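Local coordinates for WbbZ protein (PDB 6X1L) that is of unknown function but belongs to the polysaccharide pyruvyl transferase family, and so may modify a cell-surface polysaccharide, at residues 120-125 with 136-141; 115-120 with 141-146. All blocks are in the same frame, centred on the assembly; numbering follows the deposited sequence.

Contact 1 (120-125 with 136-141); sequences FVVFCR and LNYEPN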
ATOM      1  N   PHE A 120       6.853 -20.143  27.363  1.00 60.56           N
ATOM      2  CA  PHE A 120       7.133 -19.902  25.954  1.00 65.16           C
ATOM      3  C   PHE A 120       7.006 -21.180  25.136  1.00 67.10           C
ATOM      4  O   PHE A 120       7.499 -22.240  25.531  1.00 62.58           O
ATOM      5  CB  PHE A 120       8.543 -19.338  25.769  1.00 61.95           C
ATOM      6  CG  PHE A 120       8.628 -17.847  25.863  1.00 64.89           C
ATOM      7  CD1 PHE A 120       7.551 -17.050  25.523  1.00 74.20           C
ATOM      8  CD2 PHE A 120       9.800 -17.240  26.279  1.00 64.12           C
ATOM      9  CE1 PHE A 120       7.643 -15.673  25.603  1.00 79.78           C
ATOM     10  CE2 PHE A 120       9.898 -15.868  26.362  1.00 67.73           C
ATOM     11  CZ  PHE A 120       8.820 -15.083  26.027  1.00 73.78           C
ATOM     12  N   VAL A 121       6.352 -21.064  23.985  1.00 53.25           N
ATOM     13  CA  VAL A 121       6.422 -22.061  22.924  1.00 54.49           C
ATOM     14  C   VAL A 121       6.949 -21.325  21.701  1.00 56.05           C
ATOM     15  O   VAL A 121       6.272 -20.437  21.166  1.00 55.52           O
ATOM     16  CB  VAL A 121       5.067 -22.724  22.652  1.00 57.01           C
ATOM     17  CG1 VAL A 121       5.195 -23.747  21.535  1.00 57.96           C
ATOM     18  CG2 VAL A 121       4.540 -23.383  23.924  1.00 66.13           C
ATOM     19  N   VAL A 122       8.165 -21.664  21.277  1.00 54.27           N
ATOM     20  CA  VAL A 122       8.912 -20.861  20.314  1.00 54.84           C
ATOM     21  C   VAL A 122       8.974 -21.599  18.986  1.00 55.69           C
ATOM     22  O   VAL A 122       9.478 -22.725  18.915  1.00 50.85           O
ATOM     23  CB  VAL A 122      10.327 -20.539  20.815  1.00 55.70           C
ATOM     24  CG1 VAL A 122      11.003 -19.559  19.861  1.00 54.57           C
ATOM     25  CG2 VAL A 122      10.283 -19.982  22.227  1.00 49.31           C
ATOM     26  N   PHE A 123       8.490 -20.953  17.928  1.00 53.10           N
ATOM     27  CA  PHE A 123       8.645 -21.458  16.572  1.00 54.56           C
ATOM     28  C   PHE A 123       9.735 -20.652  15.880  1.00 52.12           C
ATOM     29  O   PHE A 123       9.674 -19.417  15.845  1.00 50.25           O
ATOM     30  CB  PHE A 123       7.327 -21.383  15.803  1.00 60.25           C
ATOM     31  CG  PHE A 123       6.297 -22.361  16.285  1.00 55.81           C
ATOM     32  CD1 PHE A 123       6.210 -23.624  15.727  1.00 57.87           C
ATOM     33  CD2 PHE A 123       5.430 -22.022  17.310  1.00 56.02           C
ATOM     34  CE1 PHE A 123       5.273 -24.535  16.180  1.00 61.55           C
ATOM     35  CE2 PHE A 123       4.489 -22.925  17.767  1.00 65.17           C
ATOM     36  CZ  PHE A 123       4.410 -24.184  17.201  1.00 63.59           C
ATOM     37  N   CYS A 124      10.727 -21.351  15.338  1.00 50.83           N
ATOM     38  CA  CYS A 124      11.891 -20.745  14.713  1.00 49.06           C
ATOM     39  C   CYS A 124      11.817 -20.939  13.206  1.00 55.24           C
ATOM     40  O   CYS A 124      11.509 -22.036  12.727  1.00 53.15           O
ATOM     41  CB  CYS A 124      13.178 -21.364  15.263  1.00 52.09           C
ATOM     42  SG  CYS A 124      13.165 -21.547  17.066  1.00 57.57           S
ATOM     43  N   ARG A 125      12.103 -19.875  12.456  1.00 45.32           N
ATOM     44  CA  ARG A 125      11.990 -19.922  11.006  1.00 49.59           C
ATOM     45  C   ARG A 125      13.319 -20.202  10.311  1.00 52.75           C
ATOM     46  O   ARG A 125      13.380 -20.155   9.077  1.00 54.97           O
ATOM     47  CB  ARG A 125      11.370 -18.623  10.474  1.00 44.99           C
ATOM     48  CG  ARG A 125      12.215 -17.378  10.657  1.00 44.81           C
ATOM     49  CD  ARG A 125      11.445 -16.145  10.159  1.00 44.73           C
ATOM     50  NE  ARG A 125      12.265 -14.940  10.193  1.00 48.69           N
ATOM     51  CZ  ARG A 125      11.820 -13.728   9.875  1.00 52.25           C
ATOM     52  NH1 ARG A 125      10.556 -13.561   9.508  1.00 47.57           N
ATOM     53  NH2 ARG A 125      12.636 -12.685   9.932  1.00 49.32           N
ATOM     54  N   LEU A 136      19.407 -22.931  24.968  1.00 63.71           N
ATOM     55  CA  LEU A 136      18.916 -22.400  26.234  1.00 65.86           C
ATOM     56  C   LEU A 136      18.085 -23.421  26.999  1.00 72.12           C
ATOM     57  O   LEU A 136      17.245 -23.038  27.825  1.00 79.07           O
ATOM     58  CB  LEU A 136      18.114 -21.116  25.994  1.00 62.99           C
ATOM     59  CG  LEU A 136      18.850 -20.006  25.256  1.00 67.54           C
ATOM     60  CD1 LEU A 136      17.968 -18.777  25.070  1.00 69.85           C
ATOM     61  CD2 LEU A 136      20.121 -19.651  26.002  1.00 71.14           C
ATOM     62  N   ASN A 137      18.293 -24.710  26.718  1.00 71.66           N
ATOM     63  CA  ASN A 137      17.634 -25.840  27.365  1.00 68.01           C
ATOM     64  C   ASN A 137      16.161 -25.973  26.990  1.00 59.02           C
ATOM     65  O   ASN A 137      15.411 -26.669  27.681  1.00 62.63           O
ATOM     66  CB  ASN A 137      17.793 -25.777  28.887  1.00 73.08           C
ATOM     67  CG  ASN A 137      18.269 -27.088  29.469  1.00 77.49           C
ATOM     68  OD1 ASN A 137      18.783 -27.952  28.754  1.00 72.41           O
ATOM     69  ND2 ASN A 137      18.113 -27.240  30.774  1.00 82.21           N
ATOM     70  N   TYR A 138      15.725 -25.333  25.908  1.00 56.22           N
ATOM     71  CA  TYR A 138      14.401 -25.614  25.376  1.00 55.78           C
ATOM     72  C   TYR A 138      14.378 -27.001  24.747  1.00 60.55           C
ATOM     73  O   TYR A 138      15.373 -27.471  24.190  1.00 65.56           O
ATOM     74  CB  TYR A 138      13.996 -24.555  24.342  1.00 53.69           C
ATOM     75  CG  TYR A 138      13.463 -23.295  24.967  1.00 53.21           C
ATOM     76  CD1 TYR A 138      14.310 -22.413  25.625  1.00 62.79           C
ATOM     77  CD2 TYR A 138      12.112 -22.984  24.896  1.00 59.70           C
ATOM     78  CE1 TYR A 138      13.827 -21.254  26.199  1.00 58.85           C
ATOM     79  CE2 TYR A 138      11.617 -21.823  25.463  1.00 55.96           C
ATOM     80  CZ  TYR A 138      12.478 -20.962  26.113  1.00 58.57           C
ATOM     81  OH  TYR A 138      11.987 -19.810  26.683  1.00 55.72           O
ATOM     82  N   GLU A 139      13.221 -27.657  24.828  1.00 61.29           N
ATOM     83  CA  GLU A 139      13.125 -29.055  24.430  1.00 69.40           C
ATOM     84  C   GLU A 139      12.503 -29.164  23.049  1.00 61.08           C
ATOM     85  O   GLU A 139      11.314 -28.848  22.894  1.00 67.99           O
ATOM     86  CB  GLU A 139      12.304 -29.847  25.441  1.00 68.39           C
ATOM     87  CG  GLU A 139      12.050 -31.281  25.033  1.00 79.90           C
ATOM     88  CD  GLU A 139      11.780 -32.175  26.222  1.00 94.02           C
ATOM     89  OE1 GLU A 139      11.890 -31.686  27.368  1.00 98.60           O
ATOM     90  OE2 GLU A 139      11.461 -33.365  26.013  1.00101.47           O
ATOM     91  N   PRO A 140      13.249 -29.613  22.037  1.00 66.58           N
ATOM     92  CA  PRO A 140      12.681 -29.712  20.686  1.00 70.39           C
ATOM     93  C   PRO A 140      11.433 -30.579  20.667  1.00 67.09           C
ATOM     94  O   PRO A 140      11.357 -31.606  21.343  1.00 61.87           O
ATOM     95  CB  PRO A 140      13.817 -30.337  19.868  1.00 71.36           C
ATOM     96  CG  PRO A 140      15.055 -29.977  20.614  1.00 74.52           C
ATOM     97  CD  PRO A 140      14.668 -30.003  22.067  1.00 74.35           C
ATOM     98  N   ASN A 141      10.448 -30.139  19.887  1.00 70.74           N
ATOM     99  CA  ASN A 141       9.147 -30.778  19.706  1.00 72.09           C
ATOM    100  C   ASN A 141       8.268 -30.714  20.950  1.00 70.72           C
ATOM    101  O   ASN A 141       7.233 -31.395  21.003  1.00 67.29           O
ATOM    102  CB  ASN A 141       9.284 -32.228  19.228  1.00 73.86           C
ATOM    103  CG  ASN A 141       9.662 -32.314  17.761  1.00 79.60           C
ATOM    104  OD1 ASN A 141       9.365 -31.409  16.978  1.00 83.31           O
ATOM    105  ND2 ASN A 141      10.318 -33.401  17.381  1.00 89.79           N
TER
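The backbones come closest at Val-122 and Tyr-138, whose CA atoms are 8.9 Å apart, a gap spanned by side chains. Tyr-138 spans most of it. Its chi1 of -81° sets CG opposite its own carbonyl carbon, and its ring is directed at the side of strand 120-124 that carries Phe-120 and Val-122. Two atoms do the touching, the hydroxyl oxygen and CE2. The hydroxyl oxygen OH of Tyr-138 meets the edge of the Phe-120 ring, close to the ring plane, 3.4 Å from CD2 of Phe-120. The same OH of Tyr-138 lies 3.6 Å from CB of Phe-120, so it fills the angle between the ring and its stem. Farther back, CE2 of Tyr-138 is 4.0 Å from CB of Phe-120, which sits in the tyrosine plane at the ring edge. These contacts belong to a beta-alpha-beta crossover: strand 120-124 leads into helix 127-135, and the loop bearing Tyr-138 returns the chain to strand 144-146, a parallel neighbour of the first strand. Tyr-138 also packs on Ile-133 of that helix and on Val-144 of strand 144-146, which places it between helix and sheet. Two residues on along the strand from Phe-120, CG2 of Val-122 lies 4.0 Å from CE2 of Tyr-138, neither over the ring face nor at its edge; the side chains cross at about a right angle. With chi1 at -173°, Val-122 turns CG1 opposite its backbone N and leaves CG2 as the methyl that reaches the tyrosine. The buried hydroxyl of Tyr-138 is hydrogen-bonded to the carbonyl O of Phe-113, which ties the tip to helix 110-115.

Contact 2 (115-120 with 141-146); sequences NNIDKF and NKNVFI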
ATOM      1  N   ASN A 115      14.298 -17.171  31.595  1.00 73.45           N
ATOM      2  CA  ASN A 115      13.436 -16.945  32.749  1.00 79.43           C
ATOM      3  C   ASN A 115      11.955 -17.161  32.459  1.00 74.62           C
ATOM      4  O   ASN A 115      11.150 -17.111  33.395  1.00 75.25           O
ATOM      5  CB  ASN A 115      13.657 -15.534  33.298  1.00 87.55           C
ATOM      6  CG  ASN A 115      14.923 -15.428  34.127  1.00 97.95           C
ATOM      7  OD1 ASN A 115      15.282 -16.354  34.856  1.00 99.11           O
ATOM      8  ND2 ASN A 115      15.610 -14.297  34.018  1.00104.33           N
ATOM      9  N   ASN A 116      11.571 -17.405  31.205  1.00 69.30           N
ATOM     10  CA  ASN A 116      10.176 -17.658  30.860  1.00 62.51           C
ATOM     11  C   ASN A 116      10.024 -18.984  30.125  1.00 60.56           C
ATOM     12  O   ASN A 116       9.094 -19.158  29.332  1.00 66.22           O
ATOM     13  CB  ASN A 116       9.603 -16.515  30.018  1.00 73.30           C
ATOM     14  CG  ASN A 116       9.725 -15.168  30.701  1.00 73.65           C
ATOM     15  OD1 ASN A 116       8.945 -14.841  31.596  1.00 80.46           O
ATOM     16  ND2 ASN A 116      10.707 -14.379  30.284  1.00 66.87           N
ATOM     17  N   ILE A 117      10.929 -19.932  30.384  1.00 62.89           N
ATOM     18  CA  ILE A 117      10.936 -21.192  29.644  1.00 64.45           C
ATOM     19  C   ILE A 117       9.648 -21.978  29.873  1.00 70.42           C
ATOM     20  O   ILE A 117       9.219 -22.744  29.002  1.00 75.32           O
ATOM     21  CB  ILE A 117      12.187 -22.014  30.022  1.00 65.74           C
ATOM     22  CG1 ILE A 117      12.337 -23.239  29.115  1.00 62.75           C
ATOM     23  CG2 ILE A 117      12.145 -22.428  31.490  1.00 65.09           C
ATOM     24  CD1 ILE A 117      13.677 -23.936  29.245  1.00 63.57           C
ATOM     25  N   ASP A 118       8.996 -21.793  31.023  1.00 69.84           N
ATOM     26  CA  ASP A 118       7.788 -22.550  31.326  1.00 71.67           C
ATOM     27  C   ASP A 118       6.539 -21.993  30.657  1.00 70.88           C
ATOM     28  O   ASP A 118       5.497 -22.654  30.684  1.00 73.59           O
ATOM     29  CB  ASP A 118       7.574 -22.618  32.841  1.00 83.00           C
ATOM     30  CG  ASP A 118       8.406 -23.707  33.497  1.00 96.82           C
ATOM     31  OD1 ASP A 118       9.583 -23.449  33.826  1.00101.33           O
ATOM     32  OD2 ASP A 118       7.882 -24.827  33.673  1.00105.93           O
ATOM     33  N   LYS A 119       6.606 -20.810  30.050  1.00 70.58           N
ATOM     34  CA  LYS A 119       5.449 -20.244  29.374  1.00 75.83           C
ATOM     35  C   LYS A 119       5.624 -20.087  27.873  1.00 65.93           C
ATOM     36  O   LYS A 119       4.619 -19.942  27.169  1.00 72.70           O
ATOM     37  CB  LYS A 119       5.091 -18.878  29.980  1.00 79.10           C
ATOM     38  CG  LYS A 119       5.060 -18.886  31.501  1.00 85.12           C
ATOM     39  CD  LYS A 119       4.346 -17.671  32.062  1.00 85.44           C
ATOM     40  CE  LYS A 119       2.854 -17.746  31.805  1.00 82.84           C
ATOM     41  NZ  LYS A 119       2.140 -16.607  32.442  1.00 81.88           N
ATOM     42  N   PHE A 120       6.853 -20.143  27.363  1.00 60.56           N
ATOM     43  CA  PHE A 120       7.133 -19.902  25.954  1.00 65.16           C
ATOM     44  C   PHE A 120       7.006 -21.180  25.136  1.00 67.10           C
ATOM     45  O   PHE A 120       7.499 -22.240  25.531  1.00 62.58           O
ATOM     46  CB  PHE A 120       8.543 -19.338  25.769  1.00 61.95           C
ATOM     47  CG  PHE A 120       8.628 -17.847  25.863  1.00 64.89           C
ATOM     48  CD1 PHE A 120       7.551 -17.050  25.523  1.00 74.20           C
ATOM     49  CD2 PHE A 120       9.800 -17.240  26.279  1.00 64.12           C
ATOM     50  CE1 PHE A 120       7.643 -15.673  25.603  1.00 79.78           C
ATOM     51  CE2 PHE A 120       9.898 -15.868  26.362  1.00 67.73           C
ATOM     52  CZ  PHE A 120       8.820 -15.083  26.027  1.00 73.78           C
ATOM     53  N   ASN A 141      10.448 -30.139  19.887  1.00 70.74           N
ATOM     54  CA  ASN A 141       9.147 -30.778  19.706  1.00 72.09           C
ATOM     55  C   ASN A 141       8.268 -30.714  20.950  1.00 70.72           C
ATOM     56  O   ASN A 141       7.233 -31.395  21.003  1.00 67.29           O
ATOM     57  CB  ASN A 141       9.284 -32.228  19.228  1.00 73.86           C
ATOM     58  CG  ASN A 141       9.662 -32.314  17.761  1.00 79.60           C
ATOM     59  OD1 ASN A 141       9.365 -31.409  16.978  1.00 83.31           O
ATOM     60  ND2 ASN A 141      10.318 -33.401  17.381  1.00 89.79           N
ATOM     61  N   LYS A 142       8.625 -29.890  21.938  1.00 67.98           N
ATOM     62  CA  LYS A 142       7.762 -29.650  23.089  1.00 61.10           C
ATOM     63  C   LYS A 142       7.507 -28.159  23.282  1.00 62.62           C
ATOM     64  O   LYS A 142       6.352 -27.722  23.319  1.00 66.95           O
ATOM     65  CB  LYS A 142       8.368 -30.258  24.358  1.00 72.08           C
ATOM     66  CG  LYS A 142       7.554 -29.959  25.607  1.00 79.77           C
ATOM     67  CD  LYS A 142       7.947 -30.850  26.767  1.00 86.47           C
ATOM     68  CE  LYS A 142       7.020 -30.637  27.954  1.00 89.30           C
ATOM     69  NZ  LYS A 142       7.222 -31.677  29.003  1.00 98.30           N
ATOM     70  N   ASN A 143       8.571 -27.364  23.410  1.00 60.44           N
ATOM     71  CA  ASN A 143       8.420 -25.919  23.531  1.00 60.77           C
ATOM     72  C   ASN A 143       9.335 -25.150  22.584  1.00 57.06           C
ATOM     73  O   ASN A 143       9.420 -23.923  22.688  1.00 56.27           O
ATOM     74  CB  ASN A 143       8.651 -25.459  24.977  1.00 58.26           C
ATOM     75  CG  ASN A 143       9.990 -25.901  25.524  1.00 66.95           C
ATOM     76  OD1 ASN A 143      10.742 -26.608  24.855  1.00 75.68           O
ATOM     77  ND2 ASN A 143      10.299 -25.477  26.744  1.00 67.14           N
ATOM     78  N   VAL A 144      10.026 -25.830  21.671  1.00 57.43           N
ATOM     79  CA  VAL A 144      10.739 -25.163  20.586  1.00 58.80           C
ATOM     80  C   VAL A 144      10.594 -26.014  19.331  1.00 60.45           C
ATOM     81  O   VAL A 144      10.720 -27.242  19.386  1.00 56.45           O
ATOM     82  CB  VAL A 144      12.223 -24.897  20.920  1.00 51.70           C
ATOM     83  CG1 VAL A 144      12.983 -26.194  21.191  1.00 54.59           C
ATOM     84  CG2 VAL A 144      12.884 -24.098  19.801  1.00 53.19           C
ATOM     85  N   PHE A 145      10.283 -25.360  18.211  1.00 60.59           N
ATOM     86  CA  PHE A 145      10.050 -26.019  16.934  1.00 62.71           C
ATOM     87  C   PHE A 145      10.690 -25.187  15.832  1.00 58.37           C
ATOM     88  O   PHE A 145      10.957 -23.994  16.001  1.00 58.81           O
ATOM     89  CB  PHE A 145       8.553 -26.184  16.622  1.00 62.85           C
ATOM     90  CG  PHE A 145       7.764 -26.860  17.704  1.00 64.83           C
ATOM     91  CD1 PHE A 145       7.423 -28.199  17.596  1.00 62.18           C
ATOM     92  CD2 PHE A 145       7.337 -26.153  18.820  1.00 60.04           C
ATOM     93  CE1 PHE A 145       6.688 -28.821  18.582  1.00 62.55           C
ATOM     94  CE2 PHE A 145       6.606 -26.776  19.813  1.00 59.48           C
ATOM     95  CZ  PHE A 145       6.282 -28.109  19.694  1.00 62.47           C
ATOM     96  N   ILE A 146      10.909 -25.822  14.683  1.00 61.13           N
ATOM     97  CA  ILE A 146      11.459 -25.151  13.514  1.00 62.12           C
ATOM     98  C   ILE A 146      10.532 -25.400  12.332  1.00 60.90           C
ATOM     99  O   ILE A 146      10.063 -26.526  12.125  1.00 57.30           O
ATOM    100  CB  ILE A 146      12.895 -25.621  13.204  1.00 62.30           C
ATOM    101  CG1 ILE A 146      13.463 -24.866  12.000  1.00 68.16           C
ATOM    102  CG2 ILE A 146      12.944 -27.127  12.980  1.00 63.89           C
ATOM    103  CD1 ILE A 146      14.958 -25.010  11.843  1.00 69.90           C
TER
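At the edge of the larger parallel sheet, the turn that starts strand 120-124 meets the turn that starts strand 144-146, with Asn-143 wedged against Ile-117 and Phe-120. The CA atoms of Phe-120 and Asn-143, 6.6 Å apart, are the closest pair of CA atoms across the contact. CB of Asn-143 lies against the carbonyl of Phe-120, 3.5 Å from its O, which makes this a van der Waals contact with the stem of the side chain. Beyond it the amide reaches Ile-117: ND2 of Asn-143 is 3.8 Å from CG1 of Ile-117. The carbonyl O of Ile-117 is 3.7 Å from ND2 of Asn-143, longer than a normal hydrogen bond, so this approach is packing. Ile-117 presents that methylene because CG1 is trans to its backbone N (chi1 -171°), and the two side chains cross at a slant. The other end of the amide is fixed: OD1 of Asn-143 accepts the backbone N-H of Glu-139. A chi1 of 55° goes with this placing of the Asn-143 amide, ND2 facing Ile-117 while OD1 faces N of Glu-139. Each turn is also held internally. O of Asn-116 receives both N of Lys-119 and N of Phe-120, each at 3.1 Å, which closes the coil after helix 110-115. In the partner turn, N of Asn-141 donates to O of Val-144 at 3.0 Å, and that nitrogen stands over one face of the Phe-145 ring, offset toward its rim. The two turns enter neighbouring strands of a parallel sheet whose strands are joined through helices, as in a Rossmann-like alpha/beta domain, consistent with the GT-B clan.

Contacts 1 and 2 have centres about 4 Å apart and share Phe-120 and Asn-141. Contact 1 joins the first strand of the crossover to its return loop, while contact 2 joins the turn entering that strand to the turn entering the next. Sheet pairing ties them: N of Cys-124 lies 2.7 Å from O of Phe-145, and O of Val-122 lies 2.8 Å from N of Phe-145, both probable hydrogen bonds between strands 120-124 and 144-146. Side chains add a second tie, because OH of Tyr-138 in contact 1 packs 3.4 Å from CA of Ile-117 in contact 2. Neither contact can be assigned to a known active site.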